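Local atomic coordinates of protein argonaute (Marinitoga piezophila, PDB entry 5I4A), a protein that uses short 5'-hydroxyl guide RNAs to bind complementary single-stranded DNA or target RNA and cleave it, and may help defend the cell against mobile genetic elements. Residues 439-444 / 466-471; 498-503 / 508-513. One frame throughout, in Å; residues are numbered along the deposited sequence.

Contact 1: residues 439-444 / 466-471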
loop_
_atom_site.group_PDB
_atom_site.type_symbol
_atom_site.label_atom_id
_atom_site.label_comp_id
_atom_site.label_asym_id
_atom_site.label_seq_id
_atom_site.Cartn_x
_atom_site.Cartn_y
_atom_site.Cartn_z
ATOM N N ASP A 439 18.226 -18.489 12.440
ATOM C CA ASP A 439 18.707 -18.235 13.791
ATOM C C ASP A 439 18.078 -16.995 14.410
ATOM O O ASP A 439 18.682 -16.383 15.296
ATOM C CB ASP A 439 20.241 -18.105 13.782
ATOM C CG ASP A 439 20.753 -16.942 12.907
ATOM O OD1 ASP A 439 20.026 -16.463 12.023
ATOM O OD2 ASP A 439 21.898 -16.492 13.103
ATOM N N LYS A 440 16.878 -16.614 13.967
ATOM C CA LYS A 440 16.211 -15.406 14.447
ATOM C C LYS A 440 14.962 -15.705 15.274
ATOM O O LYS A 440 14.069 -14.858 15.363
ATOM C CB LYS A 440 15.847 -14.486 13.277
ATOM C CG LYS A 440 17.013 -14.122 12.372
ATOM C CD LYS A 440 18.146 -13.495 13.162
ATOM C CE LYS A 440 19.178 -12.866 12.242
ATOM N NZ LYS A 440 19.696 -13.822 11.225
ATOM N N GLU A 441 14.883 -16.890 15.889
ATOM C CA GLU A 441 13.685 -17.256 16.645
ATOM C C GLU A 441 13.486 -16.367 17.867
ATOM O O GLU A 441 12.359 -16.220 18.354
ATOM C CB GLU A 441 13.759 -18.726 17.070
ATOM C CG GLU A 441 12.552 -19.252 17.836
ATOM C CD GLU A 441 12.640 -20.744 18.108
ATOM O OE1 GLU A 441 12.906 -21.132 19.267
ATOM O OE2 GLU A 441 12.453 -21.530 17.156
ATOM N N LYS A 442 14.560 -15.763 18.375
ATOM C CA LYS A 442 14.482 -14.981 19.604
ATOM C C LYS A 442 13.753 -13.654 19.430
ATOM O O LYS A 442 13.554 -12.944 20.422
ATOM C CB LYS A 442 15.887 -14.725 20.140
ATOM C CG LYS A 442 16.798 -13.988 19.171
ATOM C CD LYS A 442 18.220 -13.927 19.711
ATOM C CE LYS A 442 19.209 -13.489 18.643
ATOM N NZ LYS A 442 20.612 -13.556 19.138
ATOM N N ASN A 443 13.344 -13.307 18.214
ATOM C CA ASN A 443 12.765 -12.005 17.927
ATOM C C ASN A 443 11.265 -12.122 17.678
ATOM O O ASN A 443 10.779 -13.120 17.139
ATOM C CB ASN A 443 13.448 -11.368 16.716
ATOM C CG ASN A 443 14.956 -11.308 16.869
ATOM O OD1 ASN A 443 15.471 -10.954 17.930
ATOM N ND2 ASN A 443 15.671 -11.663 15.809
ATOM N N LEU A 444 10.537 -11.082 18.080
ATOM C CA LEU A 444 9.093 -10.995 17.895
ATOM C C LEU A 444 8.814 -9.877 16.899
ATOM O O LEU A 444 9.026 -8.697 17.204
ATOM C CB LEU A 444 8.386 -10.746 19.226
ATOM C CG LEU A 444 6.880 -10.474 19.171
ATOM C CD1 LEU A 444 6.158 -11.624 18.495
ATOM C CD2 LEU A 444 6.325 -10.233 20.566
ATOM N N VAL A 466 4.402 -12.214 14.151
ATOM C CA VAL A 466 4.877 -13.451 13.540
ATOM C C VAL A 466 6.247 -13.795 14.110
ATOM O O VAL A 466 6.927 -12.957 14.708
ATOM C CB VAL A 466 4.967 -13.369 11.996
ATOM C CG1 VAL A 466 3.670 -12.836 11.390
ATOM C CG2 VAL A 466 6.156 -12.520 11.574
ATOM N N ASP A 467 6.658 -15.047 13.903
ATOM C CA ASP A 467 7.971 -15.503 14.330
ATOM C C ASP A 467 8.920 -15.552 13.132
ATOM O O ASP A 467 8.581 -15.136 12.020
ATOM C CB ASP A 467 7.865 -16.856 15.055
ATOM C CG ASP A 467 7.411 -18.003 14.151
ATOM O OD1 ASP A 467 7.503 -17.910 12.910
ATOM O OD2 ASP A 467 6.973 -19.035 14.705
ATOM N N ASN A 468 10.124 -16.086 13.359
ATOM C CA ASN A 468 11.153 -16.111 12.326
ATOM C C ASN A 468 10.801 -17.030 11.164
ATOM O O ASN A 468 11.398 -16.905 10.090
ATOM C CB ASN A 468 12.486 -16.545 12.934
ATOM C CG ASN A 468 12.504 -18.014 13.304
ATOM O OD1 ASN A 468 11.726 -18.465 14.144
ATOM N ND2 ASN A 468 13.397 -18.770 12.679
ATOM N N THR A 469 9.857 -17.951 11.354
ATOM C CA THR A 469 9.459 -18.890 10.315
ATOM C C THR A 469 8.265 -18.411 9.504
ATOM O O THR A 469 7.888 -19.075 8.533
ATOM C CB THR A 469 9.118 -20.250 10.932
ATOM O OG1 THR A 469 7.935 -20.126 11.732
ATOM C CG2 THR A 469 10.258 -20.739 11.807
ATOM N N GLY A 470 7.659 -17.289 9.875
ATOM C CA GLY A 470 6.460 -16.827 9.217
ATOM C C GLY A 470 5.166 -17.302 9.841
ATOM O O GLY A 470 4.092 -16.939 9.345
ATOM N N ASP A 471 5.227 -18.110 10.898
ATOM C CA ASP A 471 4.017 -18.469 11.624
ATOM C C ASP A 471 3.399 -17.223 12.238
ATOM O O ASP A 471 4.096 -16.407 12.846
ATOM C CB ASP A 471 4.322 -19.493 12.718
ATOM C CG ASP A 471 4.446 -20.905 12.182
ATOM O OD1 ASP A 471 4.131 -21.123 10.993
ATOM O OD2 ASP A 471 4.849 -21.798 12.956
HETATM O O HOH W 1 10.951 -20.825 14.923
HETATM O O HOH W 2 10.604 -15.619 16.262
#
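Glu441 O, Asn443 O and Asn468 N all grip one water, water 2, which donates to both carbonyls and accepts from Asn468 N at 3.0 Å. It sits between two type I β turns, Lys440 to Asn443 and Asp467 to Gly470, at one end of the main sheet of the RNase H-like PIWI domain. The first turn leads into strand 443-452; the second joins the antiparallel strands 458-466 and 472-482. Direct contact comes mainly from the Asn468 side chain: its CB lies 3.4 Å from Lys440 O, and its OD1 lies 3.4 Å from Glu441 CA. With CG placed between the backbone N and the carbonyl carbon (chi1 71°), the amide is brought against the Glu441 backbone. Water 1 then donates to Asn468 OD1 (2.6 Å) and to Glu441 OE2 (2.8 Å), linking an amide and a carboxylate whose planes are 60° apart, while Asn468 ND2 bonds to Met437 O. Cutting this side chain back to an alanine would probably leave Met437 O without the amide donor and water 1 without one of its two acceptors. From outside the turn, Lys506 holds Asp467 OD2 in a salt bridge. Within it, Thr469 N donates to Asp467 OD1, making an Asx turn, and Thr469 OG1 reaches that oxygen from the same face, Thr469 N at 2.8 Å and 49° out of the carboxylate plane.

Contact 2: residues 498-503 / 508-513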
loop_
_atom_site.group_PDB
_atom_site.type_symbol
_atom_site.label_atom_id
_atom_site.label_comp_id
_atom_site.label_asym_id
_atom_site.label_seq_id
_atom_site.Cartn_x
_atom_site.Cartn_y
_atom_site.Cartn_z
ATOM N N LYS A 498 -0.944 -8.637 24.324
ATOM C CA LYS A 498 -1.528 -9.897 23.877
ATOM C C LYS A 498 -0.583 -10.636 22.934
ATOM O O LYS A 498 -0.331 -11.835 23.101
ATOM C CB LYS A 498 -2.882 -9.642 23.210
ATOM C CG LYS A 498 -3.907 -9.013 24.144
ATOM C CD LYS A 498 -5.246 -9.719 24.071
ATOM C CE LYS A 498 -6.226 -8.975 23.185
ATOM N NZ LYS A 498 -7.477 -9.759 22.986
ATOM N N ALA A 499 -0.040 -9.929 21.941
ATOM C CA ALA A 499 0.922 -10.545 21.033
ATOM C C ALA A 499 2.156 -11.027 21.783
ATOM O O ALA A 499 2.671 -12.120 21.516
ATOM C CB ALA A 499 1.315 -9.557 19.936
ATOM N N PHE A 500 2.646 -10.216 22.724
ATOM C CA PHE A 500 3.767 -10.613 23.570
ATOM C C PHE A 500 3.484 -11.940 24.263
ATOM O O PHE A 500 4.316 -12.854 24.255
ATOM C CB PHE A 500 4.040 -9.515 24.601
ATOM C CG PHE A 500 5.477 -9.410 25.023
ATOM C CD1 PHE A 500 6.021 -10.316 25.916
ATOM C CD2 PHE A 500 6.276 -8.384 24.544
ATOM C CE1 PHE A 500 7.341 -10.212 26.313
ATOM C CE2 PHE A 500 7.597 -8.276 24.936
ATOM C CZ PHE A 500 8.129 -9.192 25.821
ATOM N N GLU A 501 2.296 -12.065 24.861
ATOM C CA GLU A 501 1.957 -13.282 25.588
ATOM C C GLU A 501 1.896 -14.484 24.653
ATOM O O GLU A 501 2.291 -15.593 25.032
ATOM C CB GLU A 501 0.628 -13.100 26.321
ATOM C CG GLU A 501 0.580 -13.777 27.681
ATOM C CD GLU A 501 1.637 -13.242 28.626
ATOM O OE1 GLU A 501 1.801 -12.005 28.697
ATOM O OE2 GLU A 501 2.315 -14.057 29.283
ATOM N N LYS A 502 1.409 -14.280 23.423
ATOM C CA LYS A 502 1.364 -15.360 22.440
ATOM C C LYS A 502 2.752 -15.924 22.169
ATOM O O LYS A 502 2.928 -17.147 22.090
ATOM C CB LYS A 502 0.731 -14.856 21.144
ATOM C CG LYS A 502 -0.717 -14.420 21.289
ATOM C CD LYS A 502 -1.613 -15.607 21.565
ATOM C CE LYS A 502 -3.041 -15.181 21.852
ATOM N NZ LYS A 502 -3.876 -16.351 22.226
ATOM N N TYR A 503 3.747 -15.049 22.005
ATOM C CA TYR A 503 5.122 -15.507 21.826
ATOM C C TYR A 503 5.563 -16.360 23.009
ATOM O O TYR A 503 6.017 -17.496 22.838
ATOM C CB TYR A 503 6.058 -14.307 21.644
ATOM C CG TYR A 503 7.502 -14.676 21.361
ATOM C CD1 TYR A 503 8.355 -15.081 22.384
ATOM C CD2 TYR A 503 8.016 -14.609 20.071
ATOM C CE1 TYR A 503 9.670 -15.418 22.129
ATOM C CE2 TYR A 503 9.336 -14.942 19.809
ATOM C CZ TYR A 503 10.157 -15.345 20.844
ATOM O OH TYR A 503 11.468 -15.678 20.594
ATOM N N ASN A 508 7.677 -20.164 25.532
ATOM C CA ASN A 508 7.934 -20.320 26.968
ATOM C C ASN A 508 9.098 -19.459 27.459
ATOM O O ASN A 508 9.660 -19.711 28.532
ATOM C CB ASN A 508 8.168 -21.789 27.334
ATOM C CG ASN A 508 7.846 -22.082 28.790
ATOM O OD1 ASN A 508 6.819 -21.648 29.311
ATOM N ND2 ASN A 508 8.740 -22.802 29.463
ATOM N N VAL A 509 9.463 -18.439 26.682
ATOM C CA VAL A 509 10.422 -17.421 27.090
ATOM C C VAL A 509 9.984 -16.106 26.463
ATOM O O VAL A 509 9.332 -16.085 25.414
ATOM C CB VAL A 509 11.871 -17.767 26.666
ATOM C CG1 VAL A 509 12.508 -18.737 27.647
ATOM C CG2 VAL A 509 11.892 -18.334 25.258
ATOM N N SER A 510 10.336 -15.002 27.113
ATOM C CA SER A 510 10.107 -13.707 26.502
ATOM C C SER A 510 10.954 -13.581 25.238
ATOM O O SER A 510 12.034 -14.173 25.143
ATOM C CB SER A 510 10.452 -12.576 27.471
ATOM O OG SER A 510 9.281 -11.996 28.018
ATOM N N PRO A 511 10.481 -12.835 24.243
ATOM C CA PRO A 511 11.345 -12.513 23.106
ATOM C C PRO A 511 12.490 -11.631 23.565
ATOM O O PRO A 511 12.298 -10.685 24.332
ATOM C CB PRO A 511 10.413 -11.772 22.144
ATOM C CG PRO A 511 9.343 -11.208 23.022
ATOM C CD PRO A 511 9.155 -12.204 24.131
ATOM N N GLU A 512 13.697 -11.960 23.108
ATOM C CA GLU A 512 14.835 -11.126 23.469
ATOM C C GLU A 512 14.761 -9.771 22.780
ATOM O O GLU A 512 15.167 -8.758 23.357
ATOM C CB GLU A 512 16.143 -11.834 23.128
ATOM C CG GLU A 512 17.296 -11.370 23.989
ATOM C CD GLU A 512 16.945 -11.391 25.469
ATOM O OE1 GLU A 512 16.923 -12.490 26.061
ATOM O OE2 GLU A 512 16.668 -10.311 26.034
ATOM N N ASN A 513 14.220 -9.728 21.567
ATOM C CA ASN A 513 14.062 -8.490 20.822
ATOM C C ASN A 513 12.660 -8.428 20.234
ATOM O O ASN A 513 12.059 -9.456 19.912
ATOM C CB ASN A 513 15.110 -8.373 19.713
ATOM C CG ASN A 513 16.510 -8.692 20.205
ATOM O OD1 ASN A 513 17.159 -7.860 20.838
ATOM N ND2 ASN A 513 16.981 -9.899 19.913
#
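Phe500 and Tyr503, three residues apart on helix 485-507, each turn a ring face to Pro511, whose CB covers the tyrosine and whose CG covers the phenylalanine. Pro511 CB stands over the centre of the Tyr503 ring, 3.8 Å from its centroid and 12° off the normal, which is a well-aligned CH-pi contact. Pro511 CG meets the Phe500 ring at 4.0 Å from the centroid, and its 24° tilt reflects an offset toward the rim. Pro511 CD is shared by both aromatics, lying 3.5 Å from Tyr503 CD1 and equally close to Phe500 CE1.

The ring edges meet the backbone and side chain just before the proline. In the plane of Tyr503, Val509 O lies 3.3 Å from Tyr503 CD1, so this carbonyl faces the weakly positive C-H rim; it is buried here and has no hydrogen-bond partner in the model. In the plane of Phe500, Ser510 OG comes within 3.1 Å of Phe500 CE1, a tight edge approach. Tyr503 reaches the 508-513 loop because its CG is anti to the backbone N (chi1 -176°), which carries the ring alongside Pro511, the two side chains running in opposite directions. Its hydroxyl bonds to Glu441 O, and its side chain also packs on Leu444, which touches Pro511 as well.

Asn508, the first residue to leave helical geometry, has positive phi and ends the helical run, and the chain then heads back toward these rings. Proline packed on two aromatics of the preceding helix thus closes the turn from helix 485-507 into strand 513-519, an α-to-β connection of the RNase H-like fold of the PIWI domain.

From the N terminus, the chain enters the PIWI domain and first meets contact 1, which closes a loop of two strands, 443-452 and 458-466, and brings the following turn back beside the start of strand 443-452. Strand 472-482 and the first half of helix 485-507 follow before contact 2 opens; it closes a much shorter loop just past the helix end. The two are in series, neither nesting nor crossing, yet their centres are only about 11 Å apart. They meet directly: the Tyr503 hydroxyl reaches contact 1, and Asn443 OD1 lies 2.7 Å from Asn513 ND2, a probable hydrogen bond. Helix 485-507 and the neighbouring parallel strands 443-452 and 513-519 are thereby tied together at one end of the sheet.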